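Local coordinates for protein nucleocapsid (Crimean-congo hemorrhagic fever virus, PDB 4AKL) that probably binds single- and double-stranded RNA to package the viral genome, and probably also cuts DNA without regard to sequence, at residues A[77-82]-A[143-148]; A[304-309]-A[389-394]; A[255-260]-A[274-279]; A[218-223]-A[229-234]; A[346-349]-A[354-357]. One frame throughout, in Å; residues are numbered along the deposited sequence. Where two conformers were deposited one is given.

Contact 1: A[77-82]-A[143-148]; sequences IYECAW and ANTAAL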
# COMPACT_ATOMS: atom_id res chain seq x y z
N ILE A 77 -12.96 11.86 -10.52
CA ILE A 77 -13.90 12.71 -9.74
C ILE A 77 -14.82 11.97 -8.79
O ILE A 77 -14.97 12.38 -7.61
CB ILE A 77 -14.74 13.57 -10.64
CG1 ILE A 77 -13.84 14.58 -11.36
CG2 ILE A 77 -15.76 14.31 -9.81
CD1 ILE A 77 -13.07 15.57 -10.41
N TYR A 78 -15.40 10.90 -9.28
CA TYR A 78 -16.42 10.17 -8.51
C TYR A 78 -15.82 9.64 -7.23
O TYR A 78 -16.36 9.84 -6.15
CB TYR A 78 -16.98 9.00 -9.32
CG TYR A 78 -18.09 8.25 -8.63
CD1 TYR A 78 -19.39 8.65 -8.76
CD2 TYR A 78 -17.82 7.12 -7.82
CE1 TYR A 78 -20.41 7.98 -8.14
CE2 TYR A 78 -18.87 6.43 -7.17
CZ TYR A 78 -20.15 6.87 -7.34
OH TYR A 78 -21.19 6.22 -6.73
N GLU A 79 -14.68 8.99 -7.35
CA GLU A 79 -14.09 8.32 -6.20
C GLU A 79 -13.43 9.32 -5.26
O GLU A 79 -13.53 9.16 -4.04
CB GLU A 79 -13.12 7.23 -6.63
CG GLU A 79 -13.81 6.06 -7.27
CD GLU A 79 -14.24 6.25 -8.75
OE1 GLU A 79 -13.72 7.17 -9.43
OE2 GLU A 79 -15.12 5.45 -9.22
N CYS A 80 -12.79 10.37 -5.83
CA CYS A 80 -12.20 11.45 -5.02
C CYS A 80 -13.32 12.15 -4.24
O CYS A 80 -13.17 12.43 -3.04
CB CYS A 80 -11.45 12.46 -5.91
SG CYS A 80 -9.97 11.80 -6.69
N ALA A 81 -14.44 12.42 -4.90
CA ALA A 81 -15.57 13.05 -4.19
C ALA A 81 -16.08 12.12 -3.09
O ALA A 81 -16.37 12.56 -1.97
CB ALA A 81 -16.65 13.42 -5.11
N TRP A 82 -16.19 10.83 -3.38
CA TRP A 82 -16.62 9.87 -2.36
C TRP A 82 -15.65 9.84 -1.15
O TRP A 82 -16.09 9.83 0.01
CB TRP A 82 -16.75 8.48 -2.99
CG TRP A 82 -17.04 7.33 -2.03
CD1 TRP A 82 -16.17 6.34 -1.67
CD2 TRP A 82 -18.27 7.04 -1.34
NE1 TRP A 82 -16.76 5.46 -0.82
CE2 TRP A 82 -18.06 5.85 -0.59
CE3 TRP A 82 -19.54 7.66 -1.29
CZ2 TRP A 82 -19.05 5.28 0.23
CZ3 TRP A 82 -20.53 7.10 -0.49
CH2 TRP A 82 -20.28 5.92 0.26
N ALA A 143 -15.88 -1.11 -8.13
CA ALA A 143 -14.59 -1.81 -8.31
C ALA A 143 -13.41 -0.88 -8.07
O ALA A 143 -12.39 -1.31 -7.58
CB ALA A 143 -14.49 -2.44 -9.69
N ASN A 144 -13.55 0.40 -8.40
CA ASN A 144 -12.47 1.41 -8.18
C ASN A 144 -12.18 1.62 -6.70
O ASN A 144 -11.13 2.10 -6.37
CB ASN A 144 -12.84 2.76 -8.82
CG ASN A 144 -12.83 2.73 -10.37
OD1 ASN A 144 -12.18 1.86 -11.02
ND2 ASN A 144 -13.55 3.71 -10.98
N THR A 145 -13.11 1.26 -5.80
CA THR A 145 -12.93 1.45 -4.36
C THR A 145 -12.86 0.12 -3.60
O THR A 145 -13.15 0.07 -2.40
CB THR A 145 -14.07 2.34 -3.82
OG1 THR A 145 -15.36 1.80 -4.23
CG2 THR A 145 -13.88 3.83 -4.31
N ALA A 146 -12.48 -0.94 -4.31
CA ALA A 146 -12.44 -2.30 -3.76
C ALA A 146 -11.07 -2.70 -3.29
O ALA A 146 -10.06 -2.07 -3.67
CB ALA A 146 -12.95 -3.37 -4.84
N ALA A 147 -11.04 -3.74 -2.45
CA ALA A 147 -9.81 -4.45 -2.11
C ALA A 147 -9.62 -5.53 -3.15
O ALA A 147 -10.46 -6.39 -3.31
CB ALA A 147 -9.90 -5.06 -0.71
N LEU A 148 -8.53 -5.46 -3.88
CA LEU A 148 -8.24 -6.40 -4.96
C LEU A 148 -7.75 -7.70 -4.39
O LEU A 148 -7.10 -7.71 -3.35
CB LEU A 148 -7.19 -5.83 -5.91
CG LEU A 148 -7.69 -4.64 -6.74
CD1 LEU A 148 -6.56 -3.92 -7.42
CD2 LEU A 148 -8.70 -5.11 -7.73
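The carboxylate oxygen E79 OE2 is gripped by two asparagine amides: N144 ND2 donates to it across the contact at 2.9 Å, and N142 ND2, just before the second segment, donates as well. The N144 bond is almost straight (172°), and the acceptor lies in the plane of the N144 amide. Seen from the glutamate it is less regular, because ND2 comes down from above the carboxylate plane and the two flat groups stand 78° apart. The bend of E79 at chi2 (78°) folds the carboxylate back beside N144 and leaves E79 CG against the methyl T145 CG2 at 3.7 Å. T145 CG2 also approaches W82 CD1 obliquely at 4.3 Å, one helical turn further on. T145 OG1 bonds N142 OD1 and the backbone N of V141. The other carboxylate oxygen, E79 OE1, bonds S33 OG, and W82 NE1 bonds the F139 carbonyl. Three neutral donors, from N142, N144 and S33, thus probably help to stabilise a buried carboxylate. Between the segments themselves, 143-148 is joined to helix 77-83 by one directional bond from N144, beside a small apolar patch, with N142 as a neighbouring second donor.

Contact 2: A[304-309]-A[389-394]; sequences IDTVFS and GVCFGT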
# COMPACT_ATOMS: atom_id res chain seq x y z
N ILE A 304 1.60 0.91 0.67
CA ILE A 304 0.74 1.86 1.30
C ILE A 304 -0.72 1.64 0.82
O ILE A 304 -0.96 1.36 -0.32
CB ILE A 304 1.31 3.28 1.10
CG1 ILE A 304 0.41 4.29 1.80
CG2 ILE A 304 1.49 3.63 -0.40
CD1 ILE A 304 1.13 5.68 1.96
N ASP A 305 -1.66 1.71 1.75
CA ASP A 305 -3.02 1.87 1.41
C ASP A 305 -3.28 3.37 1.47
O ASP A 305 -3.36 3.98 2.56
CB ASP A 305 -3.93 1.12 2.39
CG ASP A 305 -5.40 1.22 1.99
OD1 ASP A 305 -5.76 2.22 1.35
OD2 ASP A 305 -6.19 0.28 2.32
N THR A 306 -3.44 3.95 0.29
CA THR A 306 -3.45 5.38 0.12
C THR A 306 -4.56 6.06 0.89
O THR A 306 -4.32 7.03 1.58
CB THR A 306 -3.50 5.75 -1.40
OG1 THR A 306 -2.30 5.28 -2.00
CG2 THR A 306 -3.62 7.28 -1.68
N VAL A 307 -5.75 5.54 0.79
CA VAL A 307 -6.82 6.18 1.46
C VAL A 307 -6.76 5.95 2.99
O VAL A 307 -7.00 6.88 3.76
CB VAL A 307 -8.20 5.82 0.82
CG1 VAL A 307 -8.59 4.39 1.12
CG2 VAL A 307 -9.28 6.81 1.34
N PHE A 308 -6.40 4.74 3.41
CA PHE A 308 -6.31 4.43 4.83
C PHE A 308 -5.28 5.28 5.53
O PHE A 308 -5.55 5.90 6.59
CB PHE A 308 -6.03 2.94 5.06
CG PHE A 308 -5.93 2.55 6.50
CD1 PHE A 308 -7.04 2.65 7.34
CD2 PHE A 308 -4.75 2.13 7.04
CE1 PHE A 308 -6.97 2.31 8.64
CE2 PHE A 308 -4.65 1.79 8.33
CZ PHE A 308 -5.76 1.87 9.17
N SER A 309 -4.07 5.28 4.96
CA SER A 309 -2.98 6.04 5.51
C SER A 309 -3.36 7.50 5.47
O SER A 309 -3.12 8.20 6.41
CB SER A 309 -1.65 5.76 4.76
OG SER A 309 -0.99 4.57 5.20
N GLY A 389 -3.08 14.23 -1.08
CA GLY A 389 -3.54 15.13 -2.13
C GLY A 389 -4.48 14.42 -3.13
O GLY A 389 -5.46 14.98 -3.53
N VAL A 390 -4.18 13.20 -3.53
CA VAL A 390 -5.10 12.51 -4.44
C VAL A 390 -6.45 12.19 -3.75
O VAL A 390 -7.49 12.22 -4.38
CB VAL A 390 -4.48 11.25 -5.11
CG1 VAL A 390 -4.28 10.13 -4.11
CG2 VAL A 390 -5.34 10.81 -6.26
N CYS A 391 -6.44 11.92 -2.44
CA CYS A 391 -7.72 11.65 -1.76
C CYS A 391 -8.63 12.85 -1.49
O CYS A 391 -9.86 12.77 -1.61
CB CYS A 391 -7.41 11.01 -0.42
SG CYS A 391 -6.56 9.46 -0.41
N PHE A 392 -8.00 13.98 -1.08
CA PHE A 392 -8.71 15.16 -0.54
C PHE A 392 -8.43 16.47 -1.27
O PHE A 392 -9.07 17.49 -0.95
CB PHE A 392 -8.30 15.41 0.91
CG PHE A 392 -8.26 14.17 1.78
CD1 PHE A 392 -9.31 13.28 1.83
CD2 PHE A 392 -7.18 13.93 2.59
CE1 PHE A 392 -9.25 12.18 2.64
CE2 PHE A 392 -7.12 12.82 3.40
CZ PHE A 392 -8.15 11.97 3.42
N GLY A 393 -7.51 16.45 -2.24
CA GLY A 393 -7.06 17.66 -2.89
C GLY A 393 -7.28 17.89 -4.35
O GLY A 393 -6.90 18.93 -4.83
N THR A 394 -7.89 16.95 -5.08
CA THR A 394 -8.20 17.18 -6.49
C THR A 394 -9.48 17.95 -6.62
O THR A 394 -9.73 18.59 -7.65
CB THR A 394 -8.31 15.88 -7.27
OG1 THR A 394 -9.49 15.16 -6.85
CG2 THR A 394 -7.04 15.01 -7.09
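Helix start meets helix end here: the first turn of helix 306-316 lies against the last turn of helix 385-392, as part of the mainly helical packing in the body of the nucleocapsid. V307 and C391 come closest along the backbones, with 6.4 Å between their CA atoms. The thiol of C391 is directed at the first turn, where its SG lies 3.8 Å from V307 CA. Around that sulfur the side chains add T306 CG2, 3.9 Å from C391 SG, and V307 CG2, 4.2 Å from the same SG. The T306 methyl serves a second neighbour as well, T306 CG2 touching V390 CG1 at 3.8 Å, and these two side chains cross at about a right angle. T306 can pack in this way because its methyl is anti to the backbone N, which leaves OG1 (chi1 -64°) beside the N and able to bond the carboxylate of E387, one turn before C391. D305 is the N-cap of helix 306-316; its OD1 accepts a weak but straight bond from F308 N at 3.3 Å, while OD2 forms a salt bridge with R134. On the second helix, C391 CB sits over the centre of the F392 ring, covering one face. The contact is buried and apolar across its interface. Helix 120-136 lies against the D305, V307 and F308 side, and F392 extends towards helices 306-316 and 324-336, meeting Y311 and F324 edge to face.

Contact 3: A[255-260]-A[274-279]; sequences EALNGY and DNMVTN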
# COMPACT_ATOMS: atom_id res chain seq x y z
N GLU A 255 -3.66 -29.65 20.89
CA GLU A 255 -4.67 -29.59 21.94
C GLU A 255 -5.39 -30.92 22.02
O GLU A 255 -5.74 -31.38 23.11
CB GLU A 255 -5.69 -28.45 21.69
CG GLU A 255 -5.12 -27.00 21.80
CD GLU A 255 -6.05 -25.90 21.20
OE1 GLU A 255 -7.19 -26.21 20.75
OE2 GLU A 255 -5.64 -24.70 21.19
N ALA A 256 -5.60 -31.55 20.86
CA ALA A 256 -6.20 -32.89 20.81
C ALA A 256 -5.30 -33.89 21.55
O ALA A 256 -5.80 -34.72 22.34
CB ALA A 256 -6.44 -33.31 19.38
N LEU A 257 -3.99 -33.79 21.32
CA LEU A 257 -2.99 -34.64 22.01
C LEU A 257 -3.06 -34.47 23.53
O LEU A 257 -3.01 -35.44 24.30
CB LEU A 257 -1.54 -34.31 21.54
CG LEU A 257 -0.39 -35.12 22.16
CD1 LEU A 257 -0.44 -36.58 21.63
CD2 LEU A 257 1.02 -34.52 21.95
N ASN A 258 -3.13 -33.22 23.96
CA ASN A 258 -3.15 -32.91 25.37
C ASN A 258 -4.39 -33.52 26.07
O ASN A 258 -4.27 -34.03 27.19
CB ASN A 258 -3.07 -31.40 25.57
CG ASN A 258 -2.83 -31.01 27.00
OD1 ASN A 258 -1.94 -31.53 27.66
ND2 ASN A 258 -3.63 -30.08 27.49
N GLY A 259 -5.56 -33.47 25.41
CA GLY A 259 -6.76 -34.18 25.89
C GLY A 259 -6.48 -35.69 26.04
O GLY A 259 -6.81 -36.31 27.08
N TYR A 260 -5.84 -36.26 25.01
CA TYR A 260 -5.54 -37.69 24.98
C TYR A 260 -4.63 -38.13 26.12
O TYR A 260 -4.91 -39.15 26.77
CB TYR A 260 -4.88 -38.10 23.65
CG TYR A 260 -4.59 -39.58 23.58
CD1 TYR A 260 -5.57 -40.49 23.15
CD2 TYR A 260 -3.34 -40.08 23.96
CE1 TYR A 260 -5.31 -41.87 23.10
CE2 TYR A 260 -3.07 -41.45 23.92
CZ TYR A 260 -4.06 -42.34 23.48
OH TYR A 260 -3.79 -43.67 23.43
N ASP A 274 3.73 -33.72 29.37
CA ASP A 274 3.67 -32.25 29.44
C ASP A 274 4.76 -31.58 28.59
O ASP A 274 4.49 -30.62 27.90
CB ASP A 274 3.75 -31.72 30.88
CG ASP A 274 2.55 -32.08 31.71
OD1 ASP A 274 1.51 -32.44 31.14
OD2 ASP A 274 2.65 -32.00 32.97
N ASN A 275 5.99 -32.11 28.66
CA ASN A 275 7.12 -31.55 27.87
C ASN A 275 6.88 -31.65 26.35
O ASN A 275 7.15 -30.70 25.61
CB ASN A 275 8.48 -32.19 28.26
CG ASN A 275 8.93 -31.82 29.71
OD1 ASN A 275 8.46 -30.84 30.28
ND2 ASN A 275 9.82 -32.61 30.29
N MET A 276 6.35 -32.78 25.91
CA MET A 276 6.04 -32.94 24.49
C MET A 276 4.99 -31.92 24.05
O MET A 276 5.16 -31.31 22.99
CB MET A 276 5.57 -34.35 24.18
CG MET A 276 5.27 -34.53 22.70
SD MET A 276 5.11 -36.24 22.25
CE MET A 276 6.80 -36.84 22.31
N VAL A 277 3.93 -31.74 24.84
CA VAL A 277 2.90 -30.77 24.49
C VAL A 277 3.51 -29.37 24.45
O VAL A 277 3.36 -28.64 23.45
CB VAL A 277 1.69 -30.77 25.49
CG1 VAL A 277 0.87 -29.43 25.38
CG2 VAL A 277 0.80 -31.99 25.31
N THR A 278 4.21 -29.01 25.54
CA THR A 278 4.91 -27.74 25.62
C THR A 278 5.79 -27.53 24.41
O THR A 278 5.74 -26.48 23.78
CB THR A 278 5.77 -27.63 26.92
OG1 THR A 278 4.91 -27.69 28.05
CG2 THR A 278 6.56 -26.30 26.98
N ASN A 279 6.58 -28.56 24.06
CA ASN A 279 7.56 -28.44 22.98
C ASN A 279 6.98 -28.33 21.58
O ASN A 279 7.52 -27.60 20.74
CB ASN A 279 8.56 -29.60 23.02
CG ASN A 279 9.59 -29.43 24.11
OD1 ASN A 279 9.84 -28.32 24.59
ND2 ASN A 279 10.20 -30.54 24.50
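N258 and V277 make the close part of this contact, at its solvent rim, while L257 packs more loosely against V277 and M276 on the more buried side. Helices 245-263 and 270-292 run antiparallel as a helical hairpin: the two short segments are inclined at 171° with their axes 10.1 Å apart, and N258 and V277 are nearest in CA position. The loop that joins the two helices carries the DEVD motif, D266 to D269, a sequence of the kind recognised by caspase-3. At the rim, N258 sets its CG anti to the backbone N (chi1 -169°), bringing its amide across the V277 side chain at about a right angle. Its oxygen OD1 comes within 3.6 Å of the methyl V277 CG2, and N258 CB lies 3.9 Å from V277 CG2. On the inner side, the L257 methyl CD2 lies 4.2 Å from V277 CG2 and 4.3 Å from M276 CG, so one leucine branch meets two successive residues of the partner helix. Y209 and F213, from a preceding loop, touch L257 and M276 respectively. D274, nearby on the partner helix, engages K270 in a salt bridge instead of reaching across. Pairing across these segments therefore rests on nonpolar contacts: burial of L257 probably contributes through the hydrophobic effect, and at the rim an amide oxygen lies against a methyl.

Contact 4: A[218-223]-A[229-234]; sequences GDINKS and ALVATG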
# COMPACT_ATOMS: atom_id res chain seq x y z
N GLY A 218 13.67 -38.56 13.59
CA GLY A 218 14.13 -38.90 14.92
C GLY A 218 13.34 -38.17 15.99
O GLY A 218 12.12 -38.08 15.94
N ASP A 219 14.04 -37.62 16.96
CA ASP A 219 13.37 -36.95 18.07
C ASP A 219 12.53 -35.76 17.59
O ASP A 219 12.91 -35.04 16.65
CB ASP A 219 14.38 -36.45 19.10
CG ASP A 219 13.71 -36.07 20.40
OD1 ASP A 219 13.10 -36.98 21.03
OD2 ASP A 219 13.78 -34.87 20.76
N ILE A 220 11.38 -35.57 18.26
CA ILE A 220 10.43 -34.52 17.90
C ILE A 220 11.06 -33.10 17.90
O ILE A 220 10.62 -32.22 17.15
CB ILE A 220 9.20 -34.57 18.85
CG1 ILE A 220 8.02 -33.82 18.25
CG2 ILE A 220 9.55 -34.01 20.24
CD1 ILE A 220 7.51 -34.39 16.95
N ASN A 221 12.06 -32.88 18.74
CA ASN A 221 12.71 -31.59 18.84
C ASN A 221 13.92 -31.44 17.92
O ASN A 221 14.48 -30.34 17.84
CB ASN A 221 13.13 -31.33 20.29
CG ASN A 221 11.95 -31.35 21.24
OD1 ASN A 221 10.95 -30.65 21.02
ND2 ASN A 221 12.05 -32.15 22.30
N LYS A 222 14.30 -32.51 17.22
CA LYS A 222 15.51 -32.49 16.36
C LYS A 222 15.58 -31.24 15.46
O LYS A 222 14.66 -30.97 14.68
CB LYS A 222 15.66 -33.77 15.50
CG LYS A 222 17.08 -33.92 14.90
CD LYS A 222 17.30 -35.19 14.08
CE LYS A 222 18.75 -35.21 13.51
NZ LYS A 222 18.96 -36.28 12.50
N SER A 223 16.65 -30.47 15.60
CA SER A 223 16.88 -29.34 14.71
C SER A 223 17.74 -29.79 13.53
O SER A 223 18.62 -30.64 13.68
CB SER A 223 17.53 -28.14 15.45
OG SER A 223 18.45 -28.54 16.44
N ALA A 229 14.26 -26.34 14.68
CA ALA A 229 13.51 -27.62 14.75
C ALA A 229 12.85 -28.00 13.43
O ALA A 229 12.06 -27.23 12.86
CB ALA A 229 12.46 -27.56 15.82
N LEU A 230 13.16 -29.20 12.96
CA LEU A 230 12.61 -29.70 11.69
C LEU A 230 11.08 -29.59 11.64
O LEU A 230 10.51 -29.30 10.56
CB LEU A 230 13.06 -31.13 11.43
CG LEU A 230 14.58 -31.37 11.28
CD1 LEU A 230 14.89 -32.92 11.33
CD2 LEU A 230 15.15 -30.69 10.01
N VAL A 231 10.42 -29.79 12.78
CA VAL A 231 8.97 -29.57 12.92
C VAL A 231 8.57 -28.16 12.53
O VAL A 231 7.60 -27.98 11.80
CB VAL A 231 8.47 -29.85 14.38
CG1 VAL A 231 7.07 -29.25 14.61
CG2 VAL A 231 8.45 -31.34 14.65
N ALA A 232 9.32 -27.17 13.01
CA ALA A 232 9.04 -25.74 12.68
C ALA A 232 9.24 -25.47 11.18
O ALA A 232 8.31 -25.03 10.49
CB ALA A 232 9.92 -24.82 13.49
N THR A 233 10.45 -25.75 10.67
CA THR A 233 10.76 -25.55 9.24
C THR A 233 9.82 -26.36 8.35
O THR A 233 9.41 -25.88 7.30
CB THR A 233 12.26 -25.86 8.88
OG1 THR A 233 12.61 -27.18 9.26
CG2 THR A 233 13.19 -24.91 9.61
N GLY A 234 9.47 -27.56 8.80
CA GLY A 234 8.53 -28.42 8.09
C GLY A 234 7.18 -27.78 7.92
O GLY A 234 6.69 -27.63 6.80
O HOH W 1 11.57 -30.74 15.24
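A type I turn from D219 to K222 leads to a single bridge between S223 and A229, whose CA atoms are 3.8 Å apart, and across this short closure L230 N donates to K222 O at 2.9 Å. The bond lies in the carbonyl plane of K222 and is nearly straight (168°). Beside it a water bridges the two segments: it accepts from V231 N at 2.9 Å and donates to I220 O at 2.6 Å and to K222 O. A229 is the N-cap of helix 230-242. In the opening helical turn, L230 N thus bonds K222 O directly, whereas V231 N reaches I220 O and K222 O through the water. Among the side chains, V231 CG2 packs against I220, reaching I220 O at 3.4 Å and I220 CD1 at 3.9 Å. I220 turns CG1 anti to its backbone N (chi1 -162°), which brings the tip of the chain back to the valine. L230 CG lies off the oxygen end of the K222 carbonyl, 3.4 Å from K222 O and tilted out of the carbonyl plane. W217 touches both L230 and V231. Helix 270-292 is a further neighbour: H283 bonds N221 OD1 and packs on A229 and V231, so the turn and the start of helix 230-242 share one neighbouring helix.

Contact 5: A[346-349]-A[354-357]; sequences KALL and KWGK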
# COMPACT_ATOMS: atom_id res chain seq x y z
N LYS A 346 7.00 24.82 5.05
CA LYS A 346 6.96 26.08 5.78
C LYS A 346 5.54 26.60 5.97
O LYS A 346 5.24 27.31 6.97
CB LYS A 346 7.83 27.16 5.06
CG LYS A 346 9.34 26.76 4.89
CD LYS A 346 10.13 26.68 6.21
CE LYS A 346 11.44 25.84 6.03
NZ LYS A 346 12.17 25.63 7.34
N ALA A 347 4.68 26.26 5.01
CA ALA A 347 3.28 26.67 5.07
C ALA A 347 2.55 25.90 6.20
O ALA A 347 1.66 26.46 6.87
CB ALA A 347 2.60 26.42 3.74
N LEU A 348 2.93 24.63 6.41
CA LEU A 348 2.37 23.84 7.57
C LEU A 348 2.81 24.48 8.89
O LEU A 348 2.00 24.56 9.83
CB LEU A 348 2.77 22.38 7.52
CG LEU A 348 2.21 21.55 6.36
CD1 LEU A 348 2.84 20.16 6.32
CD2 LEU A 348 0.67 21.41 6.49
N LEU A 349 4.07 25.00 8.95
CA LEU A 349 4.58 25.63 10.17
C LEU A 349 4.08 27.00 10.41
O LEU A 349 4.18 27.48 11.55
CB LEU A 349 6.12 25.70 10.17
CG LEU A 349 6.84 24.39 10.17
CD1 LEU A 349 8.35 24.71 10.08
CD2 LEU A 349 6.49 23.50 11.40
N LYS A 354 -4.43 24.71 13.75
CA LYS A 354 -3.64 23.85 14.65
C LYS A 354 -3.18 22.55 14.00
O LYS A 354 -2.13 22.01 14.35
CB LYS A 354 -4.44 23.55 15.93
CG LYS A 354 -4.40 24.66 16.93
CD LYS A 354 -5.26 24.32 18.14
CE LYS A 354 -5.36 25.48 19.15
NZ LYS A 354 -6.58 25.39 20.00
N TRP A 355 -3.95 22.03 13.03
CA TRP A 355 -3.56 20.79 12.39
C TRP A 355 -2.25 20.89 11.61
O TRP A 355 -1.65 19.86 11.31
CB TRP A 355 -4.68 20.21 11.47
CG TRP A 355 -5.06 21.01 10.24
CD1 TRP A 355 -6.17 21.77 10.10
CD2 TRP A 355 -4.35 21.10 8.96
NE1 TRP A 355 -6.20 22.33 8.87
CE2 TRP A 355 -5.10 21.94 8.14
CE3 TRP A 355 -3.16 20.57 8.46
CZ2 TRP A 355 -4.71 22.29 6.84
CZ3 TRP A 355 -2.78 20.87 7.14
CH2 TRP A 355 -3.57 21.74 6.34
N GLY A 356 -1.80 22.13 11.28
CA GLY A 356 -0.62 22.31 10.46
C GLY A 356 0.60 21.70 11.10
O GLY A 356 1.25 20.83 10.55
N LYS A 357 0.89 22.17 12.29
CA LYS A 357 2.08 21.75 12.99
C LYS A 357 1.97 20.31 13.37
O LYS A 357 3.00 19.60 13.36
CB LYS A 357 2.35 22.63 14.24
CG LYS A 357 3.11 23.93 13.86
CD LYS A 357 3.31 24.86 15.04
CE LYS A 357 3.89 26.21 14.57
NZ LYS A 357 2.85 27.15 14.12
O HOH W 2 1.22 26.22 11.77
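The backbones of helices 341-350 and 355-360 come almost into contact where L348 faces G356, their CA atoms 4.4 Å apart. G356 has no side chain, and its backbone lies directly against the carbonyl of L348: L348 O is 3.4 Å from G356 C and forms a CA-H...O contact with G356 CA at 3.5 Å. Next to this meeting point the side chains cross at about a right angle, with L348 CD2 against W355 CZ3 at 3.6 Å in an oblique approach to the indole. NE1 of the W355 ring bonds T326 OG1 in helix 324-336. The two helices form a helix-loop-helix connection, and at the end of the first a lysine ammonium from the second provides a donor for the carbonyl of L349. K357 NZ donates to L349 O at 2.9 Å, from above the carbonyl plane. The extended K357 chain bends only at chi4 (85°), tipping the ammonium group over the helix end, where its positive charge probably interacts favourably with the helix dipole. A water that accepts from K357 NZ at 3.0 Å lies 2.7 Å from L348 O and can link the lysine to this carbonyl. Along the lysine stem, L349 CD2 lies 4.2 Å from K357 CG, and L349 also touches Y360 further along helix 355-360.

From the N terminus, contact 1 closes first, bringing 143-148 back to helix 77-83 over sixty mostly helical residues. The chain then moves far out, where contact 4 closes a short loop at the start of helix 230-242 and contact 3 closes the hairpin of helices 245-263 and 270-292; the two touch where N279 meets N221. Their centres lie 46 to 49 Å from those of contacts 1 and 2. After returning, the chain makes contact 2, a loop of 79 residues that encloses contact 5, the sole nesting of the five; none cross. Contacts 1 and 2 adjoin, C80 packing on V390 and T394, and join N-terminal helices to those beyond residue 300.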